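Long-range contacts in erythrocyte binding antigen 140 (Plasmodium falciparum, PDB 4GF2), which probably binds sialic-acid-bearing glycophorin C on the erythrocyte surface through two Duffy-binding-like domains as the parasite invades its host cell: residues W326-T331 and G338-P343; Q478-F483 and N564-E569; D488-K493 and K527-K532. The protein carries 3 engineered substitutions. All blocks are in the same frame, centred on the assembly; numbering follows the deposited sequence.

The three contacts lie on the same side of the chain's centre, in the part holding the second Duffy-binding-like region, and the centres of each pair are about 15 Å apart. Contact 1 meets both of the others. Pro-342 CD lies 3.4 Å from Trp-482 CD2, which packs it on the helix of contact 2, while Trp-326 NE1 is 3.3 Å from Asp-489 OD2, a probable hydrogen bond to contact 3. Contacts 2 and 3 share helix 478-508 without touching, their nearest atoms being about 5 Å apart; in sequence, contact 3 is nested within the loop that contact 2 closes. A glycerol, probably from crystallisation, lies about 4 Å from the Cys-328 side chain.

Contact 1: W326-T331 and G338-P343. Engineered in segment 326-331: Ala-329 (natural residue Thr).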
loop_
_atom_site.group_PDB
_atom_site.type_symbol
_atom_site.label_atom_id
_atom_site.label_comp_id
_atom_site.label_asym_id
_atom_site.label_seq_id
_atom_site.Cartn_x
_atom_site.Cartn_y
_atom_site.Cartn_z
ATOM N N TRP A 326 -6.696 -37.071 0.627
ATOM C CA TRP A 326 -7.783 -36.137 0.390
ATOM C C TRP A 326 -8.669 -36.115 1.625
ATOM O O TRP A 326 -8.896 -37.148 2.252
ATOM C CB TRP A 326 -8.574 -36.547 -0.850
ATOM C CG TRP A 326 -7.856 -36.210 -2.115
ATOM C CD1 TRP A 326 -6.725 -36.800 -2.600
ATOM C CD2 TRP A 326 -8.211 -35.192 -3.055
ATOM N NE1 TRP A 326 -6.356 -36.215 -3.786
ATOM C CE2 TRP A 326 -7.252 -35.223 -4.087
ATOM C CE3 TRP A 326 -9.249 -34.259 -3.126
ATOM C CZ2 TRP A 326 -7.300 -34.356 -5.175
ATOM C CZ3 TRP A 326 -9.295 -33.401 -4.209
ATOM C CH2 TRP A 326 -8.326 -33.454 -5.218
ATOM N N ASN A 327 -9.147 -34.931 1.981
ATOM C CA ASN A 327 -9.967 -34.759 3.170
ATOM C C ASN A 327 -11.438 -34.594 2.812
ATOM O O ASN A 327 -11.840 -33.565 2.283
ATOM C CB ASN A 327 -9.478 -33.549 3.969
ATOM C CG ASN A 327 -10.355 -33.241 5.165
ATOM O OD1 ASN A 327 -11.146 -34.074 5.605
ATOM N ND2 ASN A 327 -10.219 -32.036 5.700
ATOM N N CYS A 328 -12.234 -35.616 3.113
ATOM C CA CYS A 328 -13.668 -35.593 2.832
ATOM C C CYS A 328 -14.483 -35.554 4.124
ATOM O O CYS A 328 -15.630 -35.997 4.144
ATOM C CB CYS A 328 -14.081 -36.837 2.033
ATOM S SG CYS A 328 -13.079 -37.212 0.567
ATOM N N ALA A 329 -13.902 -35.026 5.199
ATOM C CA ALA A 329 -14.549 -35.102 6.509
ATOM C C ALA A 329 -14.342 -33.868 7.391
ATOM O O ALA A 329 -14.398 -33.963 8.615
ATOM C CB ALA A 329 -14.072 -36.347 7.242
ATOM N N GLY A 330 -14.111 -32.714 6.777
ATOM C CA GLY A 330 -13.973 -31.477 7.528
ATOM C C GLY A 330 -15.325 -30.907 7.919
ATOM O O GLY A 330 -16.362 -31.485 7.597
ATOM N N THR A 331 -15.318 -29.775 8.618
ATOM C CA THR A 331 -16.561 -29.118 9.020
ATOM C C THR A 331 -17.320 -28.608 7.798
ATOM O O THR A 331 -18.536 -28.440 7.838
ATOM C CB THR A 331 -16.295 -27.938 9.975
ATOM O OG1 THR A 331 -15.252 -27.115 9.441
ATOM C CG2 THR A 331 -15.873 -28.442 11.350
ATOM N N GLY A 338 -20.036 -34.270 0.443
ATOM C CA GLY A 338 -19.558 -34.884 -0.785
ATOM C C GLY A 338 -18.274 -34.262 -1.310
ATOM O O GLY A 338 -17.662 -34.777 -2.246
ATOM N N THR A 339 -17.867 -33.152 -0.707
ATOM C CA THR A 339 -16.668 -32.438 -1.126
ATOM C C THR A 339 -15.403 -33.096 -0.577
ATOM O O THR A 339 -15.365 -33.537 0.569
ATOM C CB THR A 339 -16.710 -30.972 -0.642
ATOM O OG1 THR A 339 -17.807 -30.287 -1.263
ATOM C CG2 THR A 339 -15.409 -30.252 -0.982
ATOM N N CYS A 340 -14.366 -33.158 -1.404
ATOM C CA CYS A 340 -13.072 -33.668 -0.967
ATOM C C CYS A 340 -11.992 -32.615 -1.197
ATOM O O CYS A 340 -11.706 -32.233 -2.332
ATOM C CB CYS A 340 -12.732 -34.969 -1.699
ATOM S SG CYS A 340 -13.734 -36.381 -1.173
ATOM N N GLU A 341 -11.401 -32.144 -0.108
ATOM C CA GLU A 341 -10.377 -31.113 -0.175
ATOM C C GLU A 341 -9.090 -31.694 -0.752
ATOM O O GLU A 341 -8.627 -32.737 -0.304
ATOM C CB GLU A 341 -10.124 -30.547 1.222
ATOM C CG GLU A 341 -9.206 -29.341 1.267
ATOM C CD GLU A 341 -9.000 -28.830 2.680
ATOM O OE1 GLU A 341 -9.456 -29.504 3.630
ATOM O OE2 GLU A 341 -8.382 -27.756 2.844
ATOM N N PRO A 342 -8.518 -31.030 -1.765
ATOM C CA PRO A 342 -7.242 -31.507 -2.307
ATOM C C PRO A 342 -6.102 -31.272 -1.325
ATOM O O PRO A 342 -6.111 -30.263 -0.618
ATOM C CB PRO A 342 -7.042 -30.643 -3.560
ATOM C CG PRO A 342 -8.375 -30.040 -3.849
ATOM C CD PRO A 342 -9.050 -29.894 -2.532
ATOM N N PRO A 343 -5.137 -32.198 -1.268
ATOM C CA PRO A 343 -3.950 -31.997 -0.428
ATOM C C PRO A 343 -3.293 -30.645 -0.685
ATOM O O PRO A 343 -2.823 -29.989 0.243
ATOM C CB PRO A 343 -3.030 -33.134 -0.862
ATOM C CG PRO A 343 -3.966 -34.224 -1.280
ATOM C CD PRO A 343 -5.159 -33.536 -1.886
#
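Pro-342 and Pro-343 lie over one face of the Trp-326 indole: Pro-342 CA is 3.5 Å from the centroid of the six-membered ring and Pro-343 CD 3.4 Å from that of the five-membered ring, both near the ring normals, which makes each a CH-pi contact. The edge is met by Cys-340 O, 3.3 Å from Trp-326 CZ3. Next along the chain, Asn-327 and Glu-341 form an isolated antiparallel hydrogen-bonded pair, with Glu-341 N 2.8 Å from Asn-327 O and Asn-327 N 3.2 Å from Glu-341 O. The disulfide then closes the loop, Cys-328 SG to Cys-340 SG at 2.0 Å with a right-handed chi3 of 105°. The result is a cystine-bridged, helix-free loop leading into helix 343-346 of the second Duffy-binding-like region. With CG anti to the backbone N (chi1 175°), the Asn-327 amide reaches beside Glu-341, whose extended chain brings OE1 to the amide ND2 in a weak bond of 3.4 Å, the amide and carboxylate planes 35° apart. At its other end the amide is held by an Asx turn, OD1 accepting from the N of the engineered Ala-329 at 2.9 Å. Farther out, Phe-332 packs on Asn-327, Thr-339 and Glu-341, and Trp-486 meets Trp-326 edge-to-face.

Contact 2: Q478-F483 and N564-E569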
loop_
_atom_site.group_PDB
_atom_site.type_symbol
_atom_site.label_atom_id
_atom_site.label_comp_id
_atom_site.label_asym_id
_atom_site.label_seq_id
_atom_site.Cartn_x
_atom_site.Cartn_y
_atom_site.Cartn_z
ATOM N N GLN A 478 -15.472 -24.132 -7.631
ATOM C CA GLN A 478 -14.318 -24.749 -6.995
ATOM C C GLN A 478 -14.409 -26.277 -6.986
ATOM O O GLN A 478 -13.479 -26.958 -7.411
ATOM C CB GLN A 478 -14.183 -24.220 -5.569
ATOM C CG GLN A 478 -12.921 -24.646 -4.859
ATOM C CD GLN A 478 -12.758 -23.940 -3.532
ATOM O OE1 GLN A 478 -13.704 -23.845 -2.751
ATOM N NE2 GLN A 478 -11.563 -23.420 -3.276
ATOM N N PHE A 479 -15.526 -26.812 -6.504
ATOM C CA PHE A 479 -15.696 -28.259 -6.417
ATOM C C PHE A 479 -15.432 -28.951 -7.749
ATOM O O PHE A 479 -14.819 -30.018 -7.792
ATOM C CB PHE A 479 -17.102 -28.618 -5.951
ATOM C CG PHE A 479 -17.452 -30.057 -6.180
ATOM C CD1 PHE A 479 -16.879 -31.051 -5.407
ATOM C CD2 PHE A 479 -18.344 -30.418 -7.176
ATOM C CE1 PHE A 479 -17.196 -32.378 -5.618
ATOM C CE2 PHE A 479 -18.665 -31.741 -7.391
ATOM C CZ PHE A 479 -18.090 -32.723 -6.612
ATOM N N LEU A 480 -15.913 -28.349 -8.831
ATOM C CA LEU A 480 -15.718 -28.912 -10.161
ATOM C C LEU A 480 -14.235 -28.935 -10.516
ATOM O O LEU A 480 -13.750 -29.887 -11.131
ATOM C CB LEU A 480 -16.508 -28.117 -11.205
ATOM C CG LEU A 480 -18.032 -28.242 -11.120
ATOM C CD1 LEU A 480 -18.712 -27.302 -12.107
ATOM C CD2 LEU A 480 -18.469 -29.675 -11.371
ATOM N N ARG A 481 -13.512 -27.892 -10.120
ATOM C CA ARG A 481 -12.080 -27.838 -10.366
ATOM C C ARG A 481 -11.378 -28.918 -9.560
ATOM O O ARG A 481 -10.444 -29.558 -10.044
ATOM C CB ARG A 481 -11.517 -26.469 -9.996
ATOM C CG ARG A 481 -12.204 -25.308 -10.693
ATOM C CD ARG A 481 -11.392 -24.031 -10.564
ATOM N NE ARG A 481 -10.874 -23.829 -9.210
ATOM C CZ ARG A 481 -11.445 -23.071 -8.276
ATOM N NH1 ARG A 481 -12.577 -22.421 -8.522
ATOM N NH2 ARG A 481 -10.874 -22.960 -7.084
ATOM N N TRP A 482 -11.836 -29.123 -8.330
ATOM C CA TRP A 482 -11.224 -30.099 -7.439
ATOM C C TRP A 482 -11.506 -31.514 -7.906
ATOM O O TRP A 482 -10.620 -32.364 -7.897
ATOM C CB TRP A 482 -11.731 -29.910 -6.008
ATOM C CG TRP A 482 -11.216 -28.671 -5.373
ATOM C CD1 TRP A 482 -10.332 -27.779 -5.913
ATOM C CD2 TRP A 482 -11.539 -28.178 -4.069
ATOM N NE1 TRP A 482 -10.090 -26.760 -5.025
ATOM C CE2 TRP A 482 -10.819 -26.982 -3.887
ATOM C CE3 TRP A 482 -12.369 -28.632 -3.040
ATOM C CZ2 TRP A 482 -10.907 -26.234 -2.719
ATOM C CZ3 TRP A 482 -12.453 -27.887 -1.882
ATOM C CH2 TRP A 482 -11.726 -26.702 -1.730
ATOM N N PHE A 483 -12.748 -31.758 -8.308
ATOM C CA PHE A 483 -13.163 -33.072 -8.783
ATOM C C PHE A 483 -12.227 -33.551 -9.890
ATOM O O PHE A 483 -11.735 -34.680 -9.857
ATOM C CB PHE A 483 -14.601 -33.010 -9.305
ATOM C CG PHE A 483 -15.212 -34.358 -9.592
ATOM C CD1 PHE A 483 -14.622 -35.525 -9.134
ATOM C CD2 PHE A 483 -16.380 -34.453 -10.327
ATOM C CE1 PHE A 483 -15.189 -36.758 -9.402
ATOM C CE2 PHE A 483 -16.950 -35.683 -10.598
ATOM C CZ PHE A 483 -16.353 -36.835 -10.135
ATOM N N ASN A 564 -18.728 -39.560 -14.323
ATOM C CA ASN A 564 -17.558 -40.288 -14.804
ATOM C C ASN A 564 -17.161 -39.866 -16.217
ATOM O O ASN A 564 -16.025 -40.083 -16.642
ATOM C CB ASN A 564 -17.787 -41.802 -14.732
ATOM C CG ASN A 564 -19.019 -42.247 -15.489
ATOM O OD1 ASN A 564 -19.611 -41.478 -16.245
ATOM N ND2 ASN A 564 -19.414 -43.502 -15.291
ATOM N N VAL A 565 -18.094 -39.255 -16.940
ATOM C CA VAL A 565 -17.794 -38.724 -18.264
ATOM C C VAL A 565 -17.053 -37.405 -18.127
ATOM O O VAL A 565 -16.049 -37.169 -18.799
ATOM C CB VAL A 565 -19.072 -38.509 -19.094
ATOM C CG1 VAL A 565 -18.770 -37.668 -20.327
ATOM C CG2 VAL A 565 -19.681 -39.850 -19.486
ATOM N N TYR A 566 -17.557 -36.546 -17.251
ATOM C CA TYR A 566 -16.903 -35.280 -16.959
ATOM C C TYR A 566 -15.432 -35.504 -16.621
ATOM O O TYR A 566 -14.566 -34.737 -17.044
ATOM C CB TYR A 566 -17.614 -34.581 -15.802
ATOM C CG TYR A 566 -16.839 -33.430 -15.205
ATOM C CD1 TYR A 566 -16.963 -32.144 -15.712
ATOM C CD2 TYR A 566 -15.986 -33.631 -14.129
ATOM C CE1 TYR A 566 -16.256 -31.090 -15.163
ATOM C CE2 TYR A 566 -15.276 -32.587 -13.575
ATOM C CZ TYR A 566 -15.414 -31.318 -14.094
ATOM O OH TYR A 566 -14.704 -30.282 -13.539
ATOM N N LEU A 567 -15.150 -36.563 -15.869
ATOM C CA LEU A 567 -13.778 -36.876 -15.492
ATOM C C LEU A 567 -12.941 -37.256 -16.709
ATOM O O LEU A 567 -11.916 -36.634 -16.978
ATOM C CB LEU A 567 -13.739 -38.010 -14.465
ATOM C CG LEU A 567 -14.125 -37.651 -13.029
ATOM C CD1 LEU A 567 -13.995 -38.872 -12.135
ATOM C CD2 LEU A 567 -13.268 -36.511 -12.497
ATOM N N LYS A 568 -13.383 -38.276 -17.441
ATOM C CA LYS A 568 -12.631 -38.772 -18.593
ATOM C C LYS A 568 -12.283 -37.649 -19.566
ATOM O O LYS A 568 -11.267 -37.715 -20.256
ATOM C CB LYS A 568 -13.415 -39.868 -19.324
ATOM C CG LYS A 568 -12.770 -41.250 -19.265
ATOM C CD LYS A 568 -12.523 -41.815 -20.661
ATOM C CE LYS A 568 -11.457 -41.027 -21.407
ATOM N NZ LYS A 568 -11.209 -41.560 -22.774
ATOM N N GLU A 569 -13.123 -36.620 -19.616
ATOM C CA GLU A 569 -12.894 -35.497 -20.519
ATOM C C GLU A 569 -11.929 -34.471 -19.931
ATOM O O GLU A 569 -10.869 -34.206 -20.500
ATOM C CB GLU A 569 -14.218 -34.816 -20.869
ATOM C CG GLU A 569 -15.125 -35.654 -21.756
ATOM C CD GLU A 569 -16.335 -34.884 -22.243
ATOM O OE1 GLU A 569 -16.586 -33.777 -21.719
ATOM O OE2 GLU A 569 -17.034 -35.381 -23.153
#
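Tyr-566 and Leu-480 supply the polar part of this contact: Tyr-566 OH donates to the backbone O of Leu-480 over 2.6 Å, coming from above the carbonyl plane and so not along a lone pair. The ring is aimed at helix 478-483 because its CG stands anti to the backbone N (chi1 166°), which carries the phenol outward until the hydroxyl lies 3.7 Å from Leu-480 CB. This hydrogen bond ties the far end of the tyrosine to a main-chain carbonyl.

The aromatic part pairs Tyr-566 with Phe-483. Their planes are nearly parallel, 19° apart, but with centroids 5.8 Å apart the rings are displaced and barely overlap; the nearest approach, Phe-483 CD2 to Tyr-566 CE2, is 3.9 Å. The contact is confined to the CD2/CE2 side of each ring, one plane stepped above the other, and is not a full stack.

Aliphatic contact comes from Leu-567, whose CD2 methyl sits over one face of the Phe-483 ring, 3.8 Å from its centroid, in a CH-pi interaction. The other methyl, Leu-567 CD1, reaches Phe-483 CZ at 3.7 Å; both methyls lie on the same side of the ring, CD2 over its face and CD1 beyond its CE1–CZ side.

The helical segments cross at -66° with their axes 11.1 Å apart, a helix-to-helix packing that lays short helix 563-570 across the start of helix 478-508 in the second Duffy-binding-like region. Tyr-543 of helix 518-548 packs on Tyr-566 and Leu-480, while Arg-481 bonds to Ile-476 O and forms salt bridges to Asp-401 and Asp-404 of helix 388-407.

Contact 3: D488-K493 and K527-K532; sequences DDFCEK and KWIDLK
Phe-490 and Trp-528 form the aromatic part. Their planes are 10° apart, yet the Phe-490 centroid lies 5.7 Å from that of the tryptophan's six-membered ring, so the rings scarcely overlap; Trp-528 CH2 meets the CD1–CE1 side of Phe-490, 3.8 Å from Phe-490 CD1. With CG anti to the backbone N (chi1 -178°), Trp-528 sends its indole across to the other helix.

Among aliphatic groups, Ile-529 CD1 lies at the edge of the Phe-490 ring, in its plane, 3.9 Å from Phe-490 CE1; Lys-493 CB comes within 3.8 Å of Trp-528 CZ2. Lys-532 CB lies alongside Phe-490, and within its own helix Lys-532 CG lies over the centre of the indole.

The charged part is looser. Asp-489 OD2 and Lys-532 NZ make a long salt bridge of 3.8 Å; a water accepting from Lys-532 NZ at 2.7 Å sits beside the pair, its link to Asp-489 OD2 doubtful because too short. OD2 is shared with Trp-326 NE1, and Lys-532 pairs with Glu-535.

Helices 478-508 and 518-548 of the second Duffy-binding-like region run nearly antiparallel, at 162° with segment axes 12.1 Å apart. Phe-584 packs on Phe-490, and the Cys-491–Cys-574 disulfide ties the first helix to the chain beyond helix 563-570.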
loop_
_atom_site.group_PDB
_atom_site.type_symbol
_atom_site.label_atom_id
_atom_site.label_comp_id
_atom_site.label_asym_id
_atom_site.label_seq_id
_atom_site.Cartn_x
_atom_site.Cartn_y
_atom_site.Cartn_z
ATOM N N ASP A 488 -7.284 -36.620 -12.127
ATOM C CA ASP A 488 -5.909 -36.676 -12.611
ATOM C C ASP A 488 -4.987 -37.300 -11.571
ATOM O O ASP A 488 -4.084 -38.064 -11.910
ATOM C CB ASP A 488 -5.405 -35.278 -12.969
ATOM C CG ASP A 488 -6.032 -34.738 -14.235
ATOM O OD1 ASP A 488 -6.477 -35.551 -15.071
ATOM O OD2 ASP A 488 -6.073 -33.501 -14.399
ATOM N N ASP A 489 -5.217 -36.968 -10.305
ATOM C CA ASP A 489 -4.401 -37.489 -9.220
ATOM C C ASP A 489 -4.612 -38.990 -9.081
ATOM O O ASP A 489 -3.662 -39.742 -8.882
ATOM C CB ASP A 489 -4.745 -36.784 -7.907
ATOM C CG ASP A 489 -3.944 -37.312 -6.734
ATOM O OD1 ASP A 489 -2.722 -37.072 -6.696
ATOM O OD2 ASP A 489 -4.535 -37.961 -5.845
ATOM N N PHE A 490 -5.863 -39.419 -9.194
ATOM C CA PHE A 490 -6.206 -40.830 -9.056
ATOM C C PHE A 490 -5.606 -41.652 -10.188
ATOM O O PHE A 490 -4.858 -42.600 -9.952
ATOM C CB PHE A 490 -7.725 -41.009 -9.032
ATOM C CG PHE A 490 -8.169 -42.435 -9.211
ATOM C CD1 PHE A 490 -7.986 -43.364 -8.202
ATOM C CD2 PHE A 490 -8.773 -42.843 -10.390
ATOM C CE1 PHE A 490 -8.394 -44.676 -8.364
ATOM C CE2 PHE A 490 -9.184 -44.154 -10.557
ATOM C CZ PHE A 490 -8.995 -45.071 -9.543
ATOM N N CYS A 491 -5.940 -41.282 -11.419
ATOM C CA CYS A 491 -5.437 -41.985 -12.591
ATOM C C CYS A 491 -3.914 -42.072 -12.570
ATOM O O CYS A 491 -3.344 -43.121 -12.863
ATOM C CB CYS A 491 -5.908 -41.291 -13.870
ATOM S SG CYS A 491 -7.702 -41.326 -14.097
ATOM N N GLU A 492 -3.263 -40.969 -12.216
ATOM C CA GLU A 492 -1.806 -40.928 -12.168
ATOM C C GLU A 492 -1.270 -41.968 -11.192
ATOM O O GLU A 492 -0.481 -42.833 -11.568
ATOM C CB GLU A 492 -1.315 -39.536 -11.763
ATOM C CG GLU A 492 0.200 -39.421 -11.652
ATOM C CD GLU A 492 0.658 -38.031 -11.244
ATOM O OE1 GLU A 492 -0.205 -37.178 -10.942
ATOM O OE2 GLU A 492 1.884 -37.791 -11.225
ATOM N N LYS A 493 -1.706 -41.886 -9.941
ATOM C CA LYS A 493 -1.192 -42.770 -8.900
ATOM C C LYS A 493 -1.562 -44.224 -9.186
ATOM O O LYS A 493 -0.867 -45.144 -8.754
ATOM C CB LYS A 493 -1.702 -42.343 -7.521
ATOM C CG LYS A 493 -1.338 -40.908 -7.133
ATOM C CD LYS A 493 0.124 -40.587 -7.426
ATOM C CE LYS A 493 0.438 -39.122 -7.149
ATOM N NZ LYS A 493 1.830 -38.766 -7.544
ATOM N N LYS A 527 -6.223 -51.502 0.290
ATOM C CA LYS A 527 -6.531 -50.399 1.190
ATOM C C LYS A 527 -6.653 -49.103 0.403
ATOM O O LYS A 527 -7.586 -48.326 0.606
ATOM C CB LYS A 527 -5.439 -50.252 2.250
ATOM C CG LYS A 527 -5.349 -51.414 3.223
ATOM C CD LYS A 527 -6.541 -51.444 4.165
ATOM C CE LYS A 527 -6.439 -52.592 5.157
ATOM N NZ LYS A 527 -5.247 -52.474 6.043
ATOM N N TRP A 528 -5.705 -48.876 -0.499
ATOM C CA TRP A 528 -5.672 -47.640 -1.270
ATOM C C TRP A 528 -6.906 -47.514 -2.154
ATOM O O TRP A 528 -7.613 -46.508 -2.103
ATOM C CB TRP A 528 -4.406 -47.564 -2.131
ATOM C CG TRP A 528 -4.304 -46.283 -2.910
ATOM C CD1 TRP A 528 -3.943 -45.057 -2.428
ATOM C CD2 TRP A 528 -4.571 -46.100 -4.308
ATOM N NE1 TRP A 528 -3.971 -44.126 -3.437
ATOM C CE2 TRP A 528 -4.352 -44.738 -4.599
ATOM C CE3 TRP A 528 -4.975 -46.954 -5.338
ATOM C CZ2 TRP A 528 -4.520 -44.212 -5.880
ATOM C CZ3 TRP A 528 -5.142 -46.429 -6.609
ATOM C CH2 TRP A 528 -4.916 -45.072 -6.869
ATOM N N ILE A 529 -7.167 -48.541 -2.951
ATOM C CA ILE A 529 -8.236 -48.485 -3.940
ATOM C C ILE A 529 -9.610 -48.348 -3.289
ATOM O O ILE A 529 -10.500 -47.698 -3.839
ATOM C CB ILE A 529 -8.220 -49.730 -4.851
ATOM C CG1 ILE A 529 -9.050 -49.478 -6.112
ATOM C CG2 ILE A 529 -8.726 -50.959 -4.098
ATOM C CD1 ILE A 529 -8.506 -48.368 -6.991
ATOM N N ASP A 530 -9.784 -48.955 -2.121
ATOM C CA ASP A 530 -11.045 -48.843 -1.399
ATOM C C ASP A 530 -11.218 -47.420 -0.876
ATOM O O ASP A 530 -12.319 -46.869 -0.900
ATOM C CB ASP A 530 -11.110 -49.849 -0.246
ATOM C CG ASP A 530 -11.215 -51.286 -0.730
ATOM O OD1 ASP A 530 -11.555 -51.498 -1.914
ATOM O OD2 ASP A 530 -10.964 -52.207 0.077
ATOM N N LEU A 531 -10.124 -46.825 -0.414
ATOM C CA LEU A 531 -10.161 -45.459 0.083
ATOM C C LEU A 531 -10.541 -44.503 -1.040
ATOM O O LEU A 531 -11.350 -43.596 -0.848
ATOM C CB LEU A 531 -8.807 -45.064 0.675
ATOM C CG LEU A 531 -8.676 -43.597 1.097
ATOM C CD1 LEU A 531 -9.684 -43.247 2.181
ATOM C CD2 LEU A 531 -7.257 -43.293 1.561
ATOM N N LYS A 532 -9.957 -44.710 -2.216
ATOM C CA LYS A 532 -10.222 -43.841 -3.353
ATOM C C LYS A 532 -11.647 -44.054 -3.848
ATOM O O LYS A 532 -12.283 -43.128 -4.350
ATOM C CB LYS A 532 -9.223 -44.101 -4.485
ATOM C CG LYS A 532 -7.753 -43.980 -4.079
ATOM C CD LYS A 532 -7.405 -42.613 -3.502
ATOM C CE LYS A 532 -7.403 -41.525 -4.563
ATOM N NZ LYS A 532 -7.014 -40.203 -3.994
HETATM O O HOH W 1 -6.812 -38.673 -6.202
#